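Local coordinates for p22 protein (Trypanosoma brucei, PDB 3JV1) that serves as an accessory factor for the editing of cytochrome oxidase subunit II RNA and belongs to the Mam33 family of trimeric mitochondrial proteins, at residues A[36-41]-A[162-167]; A[16-21]-A[168-173]; A[29-34]-A[155-160]; A[87-90]-A[95-98]. All blocks are in the same frame, centred on the assembly; numbering follows the deposited sequence.

Contact 1 (A[36-41]-A[162-167])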
loop_
_atom_site.group_PDB
_atom_site.type_symbol
_atom_site.label_atom_id
_atom_site.label_comp_id
_atom_site.label_asym_id
_atom_site.label_seq_id
_atom_site.Cartn_x
_atom_site.Cartn_y
_atom_site.Cartn_z
ATOM N N ILE A 36 -24.472 -3.267 -12.677
ATOM C CA ILE A 36 -23.210 -2.557 -12.598
ATOM C C ILE A 36 -23.289 -1.314 -11.732
ATOM O O ILE A 36 -24.230 -0.529 -11.811
ATOM C CB ILE A 36 -22.667 -2.197 -13.992
ATOM C CG1 ILE A 36 -21.270 -1.594 -13.849
ATOM C CG2 ILE A 36 -23.602 -1.239 -14.693
ATOM C CD1 ILE A 36 -20.398 -1.786 -15.071
ATOM N N ASP A 37 -22.284 -1.167 -10.884
ATOM C CA ASP A 37 -22.193 -0.054 -9.964
ATOM C C ASP A 37 -21.041 0.824 -10.428
ATOM O O ASP A 37 -19.893 0.620 -10.033
ATOM C CB ASP A 37 -21.960 -0.610 -8.553
ATOM C CG ASP A 37 -21.631 0.459 -7.541
ATOM O OD1 ASP A 37 -22.347 1.480 -7.488
ATOM O OD2 ASP A 37 -20.654 0.261 -6.783
ATOM N N ARG A 38 -21.363 1.782 -11.297
ATOM C CA ARG A 38 -20.378 2.712 -11.847
ATOM C C ARG A 38 -20.920 4.136 -11.852
ATOM O O ARG A 38 -22.026 4.396 -12.327
ATOM C CB ARG A 38 -19.994 2.299 -13.275
ATOM C CG ARG A 38 -18.953 3.198 -13.960
ATOM C CD ARG A 38 -19.602 4.338 -14.731
ATOM N NE ARG A 38 -18.614 5.257 -15.290
ATOM C CZ ARG A 38 -18.916 6.340 -16.005
ATOM N NH1 ARG A 38 -20.185 6.646 -16.253
ATOM N NH2 ARG A 38 -17.949 7.125 -16.466
ATOM N N LYS A 39 -20.135 5.053 -11.302
ATOM C CA LYS A 39 -20.511 6.462 -11.252
ATOM C C LYS A 39 -19.430 7.294 -11.925
ATOM O O LYS A 39 -18.252 6.957 -11.858
ATOM C CB LYS A 39 -20.676 6.930 -9.802
ATOM C CG LYS A 39 -21.906 6.378 -9.099
ATOM C CD LYS A 39 -21.539 5.382 -8.013
ATOM C CE LYS A 39 -20.739 6.048 -6.907
ATOM N NZ LYS A 39 -20.539 5.129 -5.750
ATOM N N PRO A 40 -19.822 8.388 -12.592
ATOM C CA PRO A 40 -18.853 9.257 -13.267
ATOM C C PRO A 40 -17.741 9.640 -12.292
ATOM O O PRO A 40 -18.017 9.977 -11.140
ATOM C CB PRO A 40 -19.698 10.464 -13.663
ATOM C CG PRO A 40 -21.055 9.861 -13.900
ATOM C CD PRO A 40 -21.195 8.907 -12.742
ATOM N N GLY A 41 -16.490 9.574 -12.742
ATOM C CA GLY A 41 -15.383 9.939 -11.873
ATOM C C GLY A 41 -14.840 8.812 -11.011
ATOM O O GLY A 41 -13.814 8.973 -10.352
ATOM N N SER A 162 -14.372 -0.195 -19.552
ATOM C CA SER A 162 -13.340 0.638 -18.943
ATOM C C SER A 162 -12.864 1.734 -19.885
ATOM O O SER A 162 -12.639 2.858 -19.459
ATOM C CB SER A 162 -12.146 -0.216 -18.507
ATOM O OG SER A 162 -12.457 -0.991 -17.360
ATOM N N LEU A 163 -12.700 1.401 -21.162
ATOM C CA LEU A 163 -12.254 2.383 -22.141
ATOM C C LEU A 163 -13.297 3.470 -22.310
ATOM O O LEU A 163 -12.978 4.661 -22.346
ATOM C CB LEU A 163 -12.004 1.726 -23.496
ATOM C CG LEU A 163 -10.741 0.887 -23.647
ATOM C CD1 LEU A 163 -10.723 0.293 -25.041
ATOM C CD2 LEU A 163 -9.499 1.741 -23.404
ATOM N N TRP A 164 -14.550 3.055 -22.410
ATOM C CA TRP A 164 -15.634 4.002 -22.575
ATOM C C TRP A 164 -15.776 4.925 -21.369
ATOM O O TRP A 164 -15.947 6.132 -21.529
ATOM C CB TRP A 164 -16.940 3.256 -22.821
ATOM C CG TRP A 164 -18.126 4.143 -22.796
ATOM C CD1 TRP A 164 -18.623 4.882 -23.827
ATOM C CD2 TRP A 164 -18.942 4.430 -21.661
ATOM N NE1 TRP A 164 -19.700 5.618 -23.402
ATOM C CE2 TRP A 164 -19.918 5.360 -22.076
ATOM C CE3 TRP A 164 -18.941 3.995 -20.329
ATOM C CZ2 TRP A 164 -20.892 5.864 -21.204
ATOM C CZ3 TRP A 164 -19.905 4.495 -19.464
ATOM C CH2 TRP A 164 -20.868 5.421 -19.907
ATOM N N SER A 165 -15.698 4.375 -20.158
ATOM C CA SER A 165 -15.845 5.210 -18.974
ATOM C C SER A 165 -14.611 6.079 -18.748
ATOM O O SER A 165 -14.716 7.180 -18.214
ATOM C CB SER A 165 -16.145 4.358 -17.733
ATOM O OG SER A 165 -15.083 3.478 -17.432
ATOM N N GLU A 166 -13.446 5.592 -19.154
ATOM C CA GLU A 166 -12.229 6.375 -19.007
ATOM C C GLU A 166 -12.380 7.630 -19.864
ATOM O O GLU A 166 -12.046 8.737 -19.440
ATOM C CB GLU A 166 -11.012 5.576 -19.475
ATOM C CG GLU A 166 -9.730 6.379 -19.473
ATOM C CD GLU A 166 -8.520 5.577 -19.920
ATOM O OE1 GLU A 166 -8.596 4.899 -20.971
ATOM O OE2 GLU A 166 -7.486 5.636 -19.222
ATOM N N GLN A 167 -12.902 7.435 -21.069
ATOM C CA GLN A 167 -13.118 8.510 -22.026
ATOM C C GLN A 167 -14.117 9.512 -21.462
ATOM O O GLN A 167 -13.930 10.725 -21.569
ATOM C CB GLN A 167 -13.629 7.918 -23.348
ATOM C CG GLN A 167 -14.029 8.940 -24.402
ATOM C CD GLN A 167 -12.903 9.877 -24.753
ATOM O OE1 GLN A 167 -11.770 9.447 -24.975
ATOM N NE2 GLN A 167 -13.206 11.166 -24.817
#
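Van der Waals contact carries this crossing, and Arg38 supplies one whole side of it, laying its guanidinium against Trp164 and Ser165 of the helix. Trp164 comes in over one face of the guanidinium: its CZ3 lies 3.9 Å from Arg38 NH1, above the plane and displaced toward the rim of the group. The two planes stand 54° apart, so the indole leans on the cation through the far corner of its six-membered ring and the pair is no parallel stack. Pro40 CA occupies the opposite face, again near the rim, and the flat group is thus sandwiched between its own loop and the helix. Ser165 CB comes in obliquely, 3.5 Å from Arg38 NH2 and 3.6 Å from Arg38 NE. The arginine gets there by leaving its backbone with CG opposite N (chi1 -180°) and then bending at chi2 (-90°).

The place joined is where the chain leaves edge strand 35-37 of the antiparallel sheet and runs beside the long C-terminal helix 152-181, a pairing of twisted sheet and flanking helices that belongs to the Mam33 fold.

No hydrogen bond joins the two segments; the charge of Arg38 is met just beyond them by Asp169, one turn further along the helix, whose carboxylate forms a salt bridge with Arg38 NH2. Asp169 also accepts a hydrogen bond from Gly41 N, so a single carboxylate ties both the arginine and the following backbone to the helix.

Contact 2 (A[16-21]-A[168-173])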
loop_
_atom_site.group_PDB
_atom_site.type_symbol
_atom_site.label_atom_id
_atom_site.label_comp_id
_atom_site.label_asym_id
_atom_site.label_seq_id
_atom_site.Cartn_x
_atom_site.Cartn_y
_atom_site.Cartn_z
ATOM N N GLU A 16 -13.090 20.634 -26.579
ATOM C CA GLU A 16 -13.620 20.776 -27.929
ATOM C C GLU A 16 -12.863 19.898 -28.909
ATOM O O GLU A 16 -13.476 19.244 -29.746
ATOM C CB GLU A 16 -13.558 22.235 -28.387
ATOM C CG GLU A 16 -14.411 23.175 -27.552
ATOM C CD GLU A 16 -14.373 24.609 -28.050
ATOM O OE1 GLU A 16 -13.264 25.185 -28.159
ATOM O OE2 GLU A 16 -15.456 25.166 -28.330
ATOM N N ASP A 17 -11.535 19.877 -28.811
ATOM C CA ASP A 17 -10.734 19.053 -29.718
ATOM C C ASP A 17 -10.997 17.564 -29.497
ATOM O O ASP A 17 -11.249 16.826 -30.442
ATOM C CB ASP A 17 -9.235 19.331 -29.537
ATOM C CG ASP A 17 -8.844 20.732 -29.963
ATOM O OD1 ASP A 17 -9.700 21.443 -30.532
ATOM O OD2 ASP A 17 -7.680 21.120 -29.726
ATOM N N GLU A 18 -10.932 17.134 -28.244
ATOM C CA GLU A 18 -11.166 15.738 -27.885
ATOM C C GLU A 18 -12.435 15.178 -28.539
ATOM O O GLU A 18 -12.401 14.122 -29.170
ATOM C CB GLU A 18 -11.262 15.613 -26.363
ATOM C CG GLU A 18 -11.664 14.240 -25.851
ATOM C CD GLU A 18 -10.667 13.138 -26.183
ATOM O OE1 GLU A 18 -9.550 13.435 -26.660
ATOM O OE2 GLU A 18 -11.009 11.957 -25.950
ATOM N N ARG A 19 -13.543 15.895 -28.389
ATOM C CA ARG A 19 -14.823 15.478 -28.960
ATOM C C ARG A 19 -14.800 15.293 -30.487
ATOM O O ARG A 19 -15.695 14.660 -31.051
ATOM C CB ARG A 19 -15.912 16.492 -28.599
ATOM C CG ARG A 19 -16.242 16.577 -27.117
ATOM C CD ARG A 19 -17.249 17.693 -26.863
ATOM N NE ARG A 19 -17.599 17.837 -25.451
ATOM C CZ ARG A 19 -18.307 18.850 -24.958
ATOM N NH1 ARG A 19 -18.741 19.815 -25.761
ATOM N NH2 ARG A 19 -18.583 18.906 -23.663
ATOM N N GLN A 20 -13.787 15.845 -31.152
ATOM C CA GLN A 20 -13.680 15.726 -32.609
ATOM C C GLN A 20 -12.705 14.637 -33.029
ATOM O O GLN A 20 -12.572 14.334 -34.217
ATOM C CB GLN A 20 -13.216 17.044 -33.220
ATOM C CG GLN A 20 -14.162 18.207 -33.035
ATOM C CD GLN A 20 -13.572 19.490 -33.576
ATOM O OE1 GLN A 20 -13.320 19.611 -34.777
ATOM N NE2 GLN A 20 -13.334 20.453 -32.692
ATOM N N ARG A 21 -12.015 14.058 -32.056
ATOM C CA ARG A 21 -11.046 13.019 -32.346
ATOM C C ARG A 21 -11.718 11.678 -32.584
ATOM O O ARG A 21 -12.716 11.350 -31.945
ATOM C CB ARG A 21 -10.031 12.923 -31.203
ATOM C CG ARG A 21 -9.104 14.132 -31.139
ATOM C CD ARG A 21 -8.282 14.183 -29.859
ATOM N NE ARG A 21 -7.501 15.416 -29.789
ATOM C CZ ARG A 21 -7.069 15.970 -28.660
ATOM N NH1 ARG A 21 -7.344 15.399 -27.496
ATOM N NH2 ARG A 21 -6.371 17.097 -28.697
ATOM N N ALA A 168 -15.179 9.003 -20.855
ATOM C CA ALA A 168 -16.195 9.859 -20.258
ATOM C C ALA A 168 -15.605 10.603 -19.055
ATOM O O ALA A 168 -15.865 11.786 -18.860
ATOM C CB ALA A 168 -17.390 9.020 -19.821
ATOM N N ASP A 169 -14.812 9.904 -18.248
ATOM C CA ASP A 169 -14.200 10.523 -17.076
ATOM C C ASP A 169 -13.234 11.622 -17.494
ATOM O O ASP A 169 -13.125 12.649 -16.827
ATOM C CB ASP A 169 -13.449 9.485 -16.229
ATOM C CG ASP A 169 -14.383 8.587 -15.439
ATOM O OD1 ASP A 169 -15.584 8.912 -15.314
ATOM O OD2 ASP A 169 -13.903 7.556 -14.928
ATOM N N TYR A 170 -12.541 11.396 -18.601
ATOM C CA TYR A 170 -11.585 12.369 -19.114
ATOM C C TYR A 170 -12.273 13.663 -19.517
ATOM O O TYR A 170 -11.784 14.743 -19.215
ATOM C CB TYR A 170 -10.833 11.817 -20.324
ATOM C CG TYR A 170 -9.899 12.834 -20.931
ATOM C CD1 TYR A 170 -8.912 13.442 -20.156
ATOM C CD2 TYR A 170 -10.001 13.199 -22.275
ATOM C CE1 TYR A 170 -8.048 14.385 -20.698
ATOM C CE2 TYR A 170 -9.137 14.145 -22.831
ATOM C CZ TYR A 170 -8.164 14.731 -22.034
ATOM O OH TYR A 170 -7.307 15.667 -22.558
ATOM N N GLU A 171 -13.403 13.551 -20.205
ATOM C CA GLU A 171 -14.135 14.737 -20.634
ATOM C C GLU A 171 -14.762 15.455 -19.446
ATOM O O GLU A 171 -14.853 16.677 -19.432
ATOM C CB GLU A 171 -15.227 14.364 -21.636
ATOM C CG GLU A 171 -14.697 13.682 -22.878
ATOM C CD GLU A 171 -15.777 13.422 -23.908
ATOM O OE1 GLU A 171 -15.563 12.554 -24.784
ATOM O OE2 GLU A 171 -16.830 14.093 -23.849
ATOM N N GLU A 172 -15.206 14.692 -18.456
ATOM C CA GLU A 172 -15.815 15.280 -17.274
ATOM C C GLU A 172 -14.701 15.977 -16.481
ATOM O O GLU A 172 -14.921 17.012 -15.850
ATOM C CB GLU A 172 -16.486 14.178 -16.453
ATOM C CG GLU A 172 -17.455 14.662 -15.394
ATOM C CD GLU A 172 -16.775 14.972 -14.087
ATOM O OE1 GLU A 172 -15.817 14.244 -13.747
ATOM O OE2 GLU A 172 -17.204 15.927 -13.397
ATOM N N TRP A 173 -13.503 15.401 -16.547
ATOM C CA TRP A 173 -12.315 15.942 -15.888
ATOM C C TRP A 173 -12.027 17.332 -16.469
ATOM O O TRP A 173 -11.900 18.307 -15.738
ATOM C CB TRP A 173 -11.139 14.995 -16.142
ATOM C CG TRP A 173 -9.808 15.417 -15.579
ATOM C CD1 TRP A 173 -9.358 15.233 -14.307
ATOM C CD2 TRP A 173 -8.724 16.006 -16.308
ATOM N NE1 TRP A 173 -8.056 15.656 -14.198
ATOM C CE2 TRP A 173 -7.643 16.138 -15.413
ATOM C CE3 TRP A 173 -8.564 16.435 -17.634
ATOM C CZ2 TRP A 173 -6.409 16.680 -15.800
ATOM C CZ3 TRP A 173 -7.338 16.975 -18.020
ATOM C CH2 TRP A 173 -6.276 17.091 -17.103
#
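Glu18, at the C-terminal part of helix 2-18, is the first residue of its segment to reach the other helix, and it does so with the aliphatic and carboxylate carbons of its side chain. Its CD lies 3.8 Å from Tyr170 CE2, in the plane of the ring and at its edge, with the carboxylate turned 88° to the ring. CG sits opposite the backbone N (chi1 173°) and the chain then folds at chi2 (63°), which lays the carboxylate along the CD2-CE2 side of the tyrosine. Further back, Glu18 CG and Glu171 CG approach to 4.3 Å.

Arg19 follows with an extended chain that passes Glu171. Its NE is 4.1 Å from Glu171 OE2, which lies near the guanidinium plane but beyond salt-bridge range.

Arg21 closes the type I turn that begins at Glu18, marked by the 2.9 Å bond from Arg21 N to Glu18 O. Its NH1 forms a salt bridge of 3.1 Å with Glu18 OE1, and a second salt bridge with Glu14, whose carboxylate also bonds Tyr170 OH.

The contact pairs the N- and C-terminal helices, 2-18 and 152-181, which lie side by side in the Mam33 fold. No hydrogen bond links the two segments directly. Gln167 NE2 instead bonds both Glu18 OE2 and Glu171 OE1, which are 4.7 Å apart; this bridging amide, together with Arg21 on Glu18 OE1, would probably ease the repulsion between two neighbouring carboxylates.

Contact 3 (A[29-34]-A[155-160])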
loop_
_atom_site.group_PDB
_atom_site.type_symbol
_atom_site.label_atom_id
_atom_site.label_comp_id
_atom_site.label_asym_id
_atom_site.label_seq_id
_atom_site.Cartn_x
_atom_site.Cartn_y
_atom_site.Cartn_z
ATOM N N GLU A 29 -22.867 -3.044 -24.153
ATOM C CA GLU A 29 -24.113 -3.475 -23.536
ATOM C C GLU A 29 -23.686 -4.390 -22.397
ATOM O O GLU A 29 -22.829 -5.253 -22.579
ATOM C CB GLU A 29 -24.983 -4.221 -24.553
ATOM C CG GLU A 29 -25.388 -3.343 -25.731
ATOM C CD GLU A 29 -26.199 -4.077 -26.779
ATOM O OE1 GLU A 29 -25.685 -5.062 -27.357
ATOM O OE2 GLU A 29 -27.352 -3.661 -27.027
ATOM N N ILE A 30 -24.265 -4.186 -21.221
ATOM C CA ILE A 30 -23.910 -4.986 -20.056
ATOM C C ILE A 30 -24.403 -6.417 -20.183
ATOM O O ILE A 30 -25.556 -6.652 -20.532
ATOM C CB ILE A 30 -24.479 -4.366 -18.765
ATOM C CG1 ILE A 30 -23.995 -5.160 -17.550
ATOM C CG2 ILE A 30 -25.991 -4.356 -18.823
ATOM C CD1 ILE A 30 -24.277 -4.484 -16.234
ATOM N N PRO A 31 -23.521 -7.394 -19.907
ATOM C CA PRO A 31 -23.859 -8.820 -19.986
ATOM C C PRO A 31 -25.118 -9.174 -19.187
ATOM O O PRO A 31 -25.332 -8.667 -18.086
ATOM C CB PRO A 31 -22.605 -9.501 -19.434
ATOM C CG PRO A 31 -21.508 -8.570 -19.849
ATOM C CD PRO A 31 -22.106 -7.212 -19.534
ATOM N N GLU A 32 -25.936 -10.053 -19.762
ATOM C CA GLU A 32 -27.191 -10.512 -19.162
ATOM C C GLU A 32 -27.051 -10.984 -17.711
ATOM O O GLU A 32 -26.164 -11.767 -17.386
ATOM C CB GLU A 32 -27.755 -11.656 -20.009
ATOM C CG GLU A 32 -29.224 -11.986 -19.786
ATOM C CD GLU A 32 -30.157 -11.001 -20.468
ATOM O OE1 GLU A 32 -29.900 -10.656 -21.643
ATOM O OE2 GLU A 32 -31.153 -10.584 -19.835
ATOM N N GLY A 33 -27.943 -10.510 -16.845
ATOM C CA GLY A 33 -27.910 -10.904 -15.447
ATOM C C GLY A 33 -27.027 -10.051 -14.556
ATOM O O GLY A 33 -27.212 -10.013 -13.341
ATOM N N TRP A 34 -26.067 -9.358 -15.154
ATOM C CA TRP A 34 -25.159 -8.517 -14.382
ATOM C C TRP A 34 -25.691 -7.125 -14.127
ATOM O O TRP A 34 -26.313 -6.517 -14.990
ATOM C CB TRP A 34 -23.812 -8.371 -15.089
ATOM C CG TRP A 34 -22.995 -9.616 -15.121
ATOM C CD1 TRP A 34 -22.952 -10.543 -16.118
ATOM C CD2 TRP A 34 -22.060 -10.045 -14.128
ATOM N NE1 TRP A 34 -22.036 -11.523 -15.812
ATOM C CE2 TRP A 34 -21.473 -11.240 -14.595
ATOM C CE3 TRP A 34 -21.656 -9.534 -12.887
ATOM C CZ2 TRP A 34 -20.501 -11.935 -13.866
ATOM C CZ3 TRP A 34 -20.685 -10.230 -12.158
ATOM C CH2 TRP A 34 -20.121 -11.416 -12.656
ATOM N N ALA A 155 -14.727 -10.687 -19.644
ATOM C CA ALA A 155 -13.419 -10.045 -19.620
ATOM C C ALA A 155 -13.390 -9.005 -20.724
ATOM O O ALA A 155 -12.858 -7.909 -20.558
ATOM C CB ALA A 155 -12.321 -11.075 -19.840
ATOM N N ASN A 156 -13.983 -9.365 -21.853
ATOM C CA ASN A 156 -14.046 -8.490 -23.007
ATOM C C ASN A 156 -14.903 -7.267 -22.693
ATOM O O ASN A 156 -14.574 -6.152 -23.103
ATOM C CB ASN A 156 -14.627 -9.262 -24.190
ATOM C CG ASN A 156 -14.290 -8.631 -25.514
ATOM O OD1 ASN A 156 -14.947 -7.691 -25.958
ATOM N ND2 ASN A 156 -13.246 -9.140 -26.153
ATOM N N PHE A 157 -16.002 -7.475 -21.969
ATOM C CA PHE A 157 -16.874 -6.371 -21.595
ATOM C C PHE A 157 -16.165 -5.409 -20.646
ATOM O O PHE A 157 -16.368 -4.205 -20.714
ATOM C CB PHE A 157 -18.141 -6.864 -20.900
ATOM C CG PHE A 157 -18.933 -5.756 -20.254
ATOM C CD1 PHE A 157 -19.768 -4.948 -21.011
ATOM C CD2 PHE A 157 -18.793 -5.487 -18.899
ATOM C CE1 PHE A 157 -20.452 -3.885 -20.428
ATOM C CE2 PHE A 157 -19.468 -4.433 -18.310
ATOM C CZ PHE A 157 -20.301 -3.628 -19.074
ATOM N N ILE A 158 -15.351 -5.949 -19.749
ATOM C CA ILE A 158 -14.624 -5.127 -18.795
ATOM C C ILE A 158 -13.653 -4.153 -19.469
ATOM O O ILE A 158 -13.556 -2.999 -19.056
ATOM C CB ILE A 158 -13.870 -6.019 -17.777
ATOM C CG1 ILE A 158 -14.880 -6.633 -16.807
ATOM C CG2 ILE A 158 -12.820 -5.210 -17.025
ATOM C CD1 ILE A 158 -14.289 -7.604 -15.833
ATOM N N ASP A 159 -12.932 -4.616 -20.490
ATOM C CA ASP A 159 -11.989 -3.751 -21.205
ATOM C C ASP A 159 -12.767 -2.679 -21.944
ATOM O O ASP A 159 -12.463 -1.490 -21.846
ATOM C CB ASP A 159 -11.159 -4.535 -22.226
ATOM C CG ASP A 159 -10.062 -5.361 -21.588
ATOM O OD1 ASP A 159 -9.409 -4.863 -20.645
ATOM O OD2 ASP A 159 -9.838 -6.506 -22.045
ATOM N N GLN A 160 -13.769 -3.115 -22.699
ATOM C CA GLN A 160 -14.606 -2.194 -23.456
ATOM C C GLN A 160 -15.283 -1.158 -22.561
ATOM O O GLN A 160 -15.262 0.037 -22.865
ATOM C CB GLN A 160 -15.664 -2.968 -24.244
ATOM C CG GLN A 160 -15.196 -3.450 -25.608
ATOM C CD GLN A 160 -16.222 -4.338 -26.300
ATOM O OE1 GLN A 160 -17.418 -4.042 -26.308
ATOM N NE2 GLN A 160 -15.752 -5.429 -26.894
#
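Pro31 lies over one face of the Phe157 ring: CD stands 3.5 Å from the ring centroid and only 12° off the ring normal, the geometry of a centred CH-pi contact. The adjacent Pro31 CG slides toward the root of the ring, 3.8 Å from Phe157 CG. Obliquely to the same ring come two backbone atoms, Glu29 O at 3.5 Å from Phe157 CD1 and Ile30 CA at 3.6 Å from Phe157 CE1. The side chain of Ile30 adds a looser touch, its CB 4.3 Å from Phe157 CZ.

Phe157 swings its ring out to the loop because CG stands opposite the backbone N (chi1 168°). The same ring also meets Phe161 one turn on, with planes at about 30°, and packs on Met47 and Pro28.

The loop is thus seated by a CH-pi contact and van der Waals contacts, among them a backbone carbonyl oxygen against the ring. Beyond the proline the chain reverses in a type II turn, Pro31 to Trp34, closed by Trp34 N to Pro31 O at 3.1 Å, with Gly33 in its third position. This is how the linker from helix 2-18 to strand 35-37 passes over helix 152-181 in the antiparallel sheet with flanking helices of the Mam33 fold.

Contact 4 (A[87-90]-A[95-98])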
loop_
_atom_site.group_PDB
_atom_site.type_symbol
_atom_site.label_atom_id
_atom_site.label_comp_id
_atom_site.label_asym_id
_atom_site.label_seq_id
_atom_site.Cartn_x
_atom_site.Cartn_y
_atom_site.Cartn_z
ATOM N N PHE A 87 -11.306 -14.887 -5.964
ATOM C CA PHE A 87 -10.335 -15.032 -7.043
ATOM C C PHE A 87 -9.633 -13.710 -7.347
ATOM O O PHE A 87 -10.284 -12.722 -7.708
ATOM C CB PHE A 87 -11.031 -15.513 -8.318
ATOM C CG PHE A 87 -11.624 -16.893 -8.212
ATOM C CD1 PHE A 87 -10.890 -18.014 -8.604
ATOM C CD2 PHE A 87 -12.911 -17.072 -7.715
ATOM C CE1 PHE A 87 -11.437 -19.290 -8.502
ATOM C CE2 PHE A 87 -13.470 -18.349 -7.608
ATOM C CZ PHE A 87 -12.731 -19.461 -8.003
ATOM N N GLY A 88 -8.314 -13.697 -7.187
ATOM C CA GLY A 88 -7.539 -12.508 -7.487
ATOM C C GLY A 88 -7.206 -12.669 -8.952
ATOM O O GLY A 88 -6.512 -13.618 -9.325
ATOM N N MET A 89 -7.701 -11.767 -9.792
ATOM C CA MET A 89 -7.463 -11.900 -11.217
ATOM C C MET A 89 -7.075 -10.631 -11.945
ATOM O O MET A 89 -7.075 -9.535 -11.388
ATOM C CB MET A 89 -8.704 -12.480 -11.888
ATOM C CG MET A 89 -9.213 -13.755 -11.246
ATOM S SD MET A 89 -10.198 -14.689 -12.388
ATOM C CE MET A 89 -11.731 -13.833 -12.283
ATOM N N SER A 90 -6.736 -10.804 -13.211
ATOM C CA SER A 90 -6.382 -9.688 -14.060
ATOM C C SER A 90 -6.837 -10.003 -15.480
ATOM O O SER A 90 -6.907 -11.168 -15.877
ATOM C CB SER A 90 -4.877 -9.418 -13.997
ATOM O OG SER A 90 -4.134 -10.602 -14.185
ATOM N N GLU A 95 -8.990 -11.854 -21.888
ATOM C CA GLU A 95 -9.110 -13.093 -21.125
ATOM C C GLU A 95 -8.825 -12.901 -19.647
ATOM O O GLU A 95 -8.041 -12.037 -19.262
ATOM C CB GLU A 95 -8.155 -14.160 -21.658
ATOM C CG GLU A 95 -8.357 -14.540 -23.109
ATOM C CD GLU A 95 -7.663 -15.844 -23.452
ATOM O OE1 GLU A 95 -6.458 -15.979 -23.141
ATOM O OE2 GLU A 95 -8.325 -16.734 -24.031
ATOM N N PHE A 96 -9.463 -13.726 -18.823
ATOM C CA PHE A 96 -9.261 -13.678 -17.381
ATOM C C PHE A 96 -8.075 -14.557 -17.014
ATOM O O PHE A 96 -7.960 -15.683 -17.482
ATOM C CB PHE A 96 -10.496 -14.197 -16.633
ATOM C CG PHE A 96 -11.584 -13.176 -16.458
ATOM C CD1 PHE A 96 -11.368 -12.036 -15.687
ATOM C CD2 PHE A 96 -12.825 -13.356 -17.055
ATOM C CE1 PHE A 96 -12.373 -11.092 -15.514
ATOM C CE2 PHE A 96 -13.839 -12.413 -16.887
ATOM C CZ PHE A 96 -13.610 -11.279 -16.116
ATOM N N VAL A 97 -7.187 -14.031 -16.184
ATOM C CA VAL A 97 -6.043 -14.791 -15.728
ATOM C C VAL A 97 -6.172 -14.896 -14.211
ATOM O O VAL A 97 -6.306 -13.888 -13.523
ATOM C CB VAL A 97 -4.723 -14.085 -16.071
ATOM C CG1 VAL A 97 -3.558 -14.890 -15.540
ATOM C CG2 VAL A 97 -4.607 -13.911 -17.581
ATOM N N ILE A 98 -6.165 -16.114 -13.688
ATOM C CA ILE A 98 -6.270 -16.287 -12.252
ATOM C C ILE A 98 -4.876 -16.136 -11.645
ATOM O O ILE A 98 -3.950 -16.850 -12.026
ATOM C CB ILE A 98 -6.818 -17.680 -11.891
ATOM C CG1 ILE A 98 -8.164 -17.908 -12.575
ATOM C CG2 ILE A 98 -6.972 -17.796 -10.388
ATOM C CD1 ILE A 98 -8.603 -19.354 -12.558
#
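Ser90 and Val97 form an antiparallel hydrogen-bonded pair, joined by two backbone bonds: Ser90 N to Val97 O at 3.1 Å and Val97 N to Ser90 O at 2.9 Å. The next pair, Met89 with Ile98, is non-hydrogen-bonded. The axes of the two short strand segments approach to 4.8 Å with their directions 134° apart, well short of 180°, which records a strong local twist or coil in this hairpin of strands 83-92 and 95-104.

Met89 and Ile98 share one face of the sheet, lying side by side and pointing the same way, with Met89 SD 3.8 Å from Ile98 CG1. The methionine chain then bends at chi3 (-80°), and its CE comes within 3.9 Å of Phe96 CD1. SD is 5.2 Å from the centroid of that ring and oblique to it, a Met-aromatic contact. Phe87 receives Ile98 CG2 at its ring edge, 4.3 Å from CD1.

Across the sheet, Ser90 and Val97 occupy the other face. Ser90 OG lies 4.0 Å from Val97 CB and finds its main polar partner in Asn99. The chemistry therefore divides: paired backbone bonds set the register, while the apolar groups seat two helices, Phe87, Met89 and Ile98 meeting Leu145 of helix 135-146 and Phe96 meeting Leu154, Ala155 and Ile158 of helix 152-181.

How the contacts relate
Three of the four contacts use helix 152-181, spaced along it from contact 3 through contact 1 to contact 2. Contacts 1 and 3, with centres about 12 Å apart, join where Ile36 CB meets Ile30 CD1 at 3.6 Å. Contacts 1 and 2, their centres about 14 Å apart, are tied by the polar bonds of Gln167 and Asp169 and by packing of Arg38 NH2 on Ala168 CB at 3.9 Å. Contact 4 reaches the same helix through contact 3, where Phe96 CZ packs 3.7 Å from Ile158 CD1. Contacts 2 and 4 lie on opposite sides of the chain's centre, their centres about 31 Å apart. Within the helix segment of contact 2, Glu172 and Trp173 also bond to a second subunit.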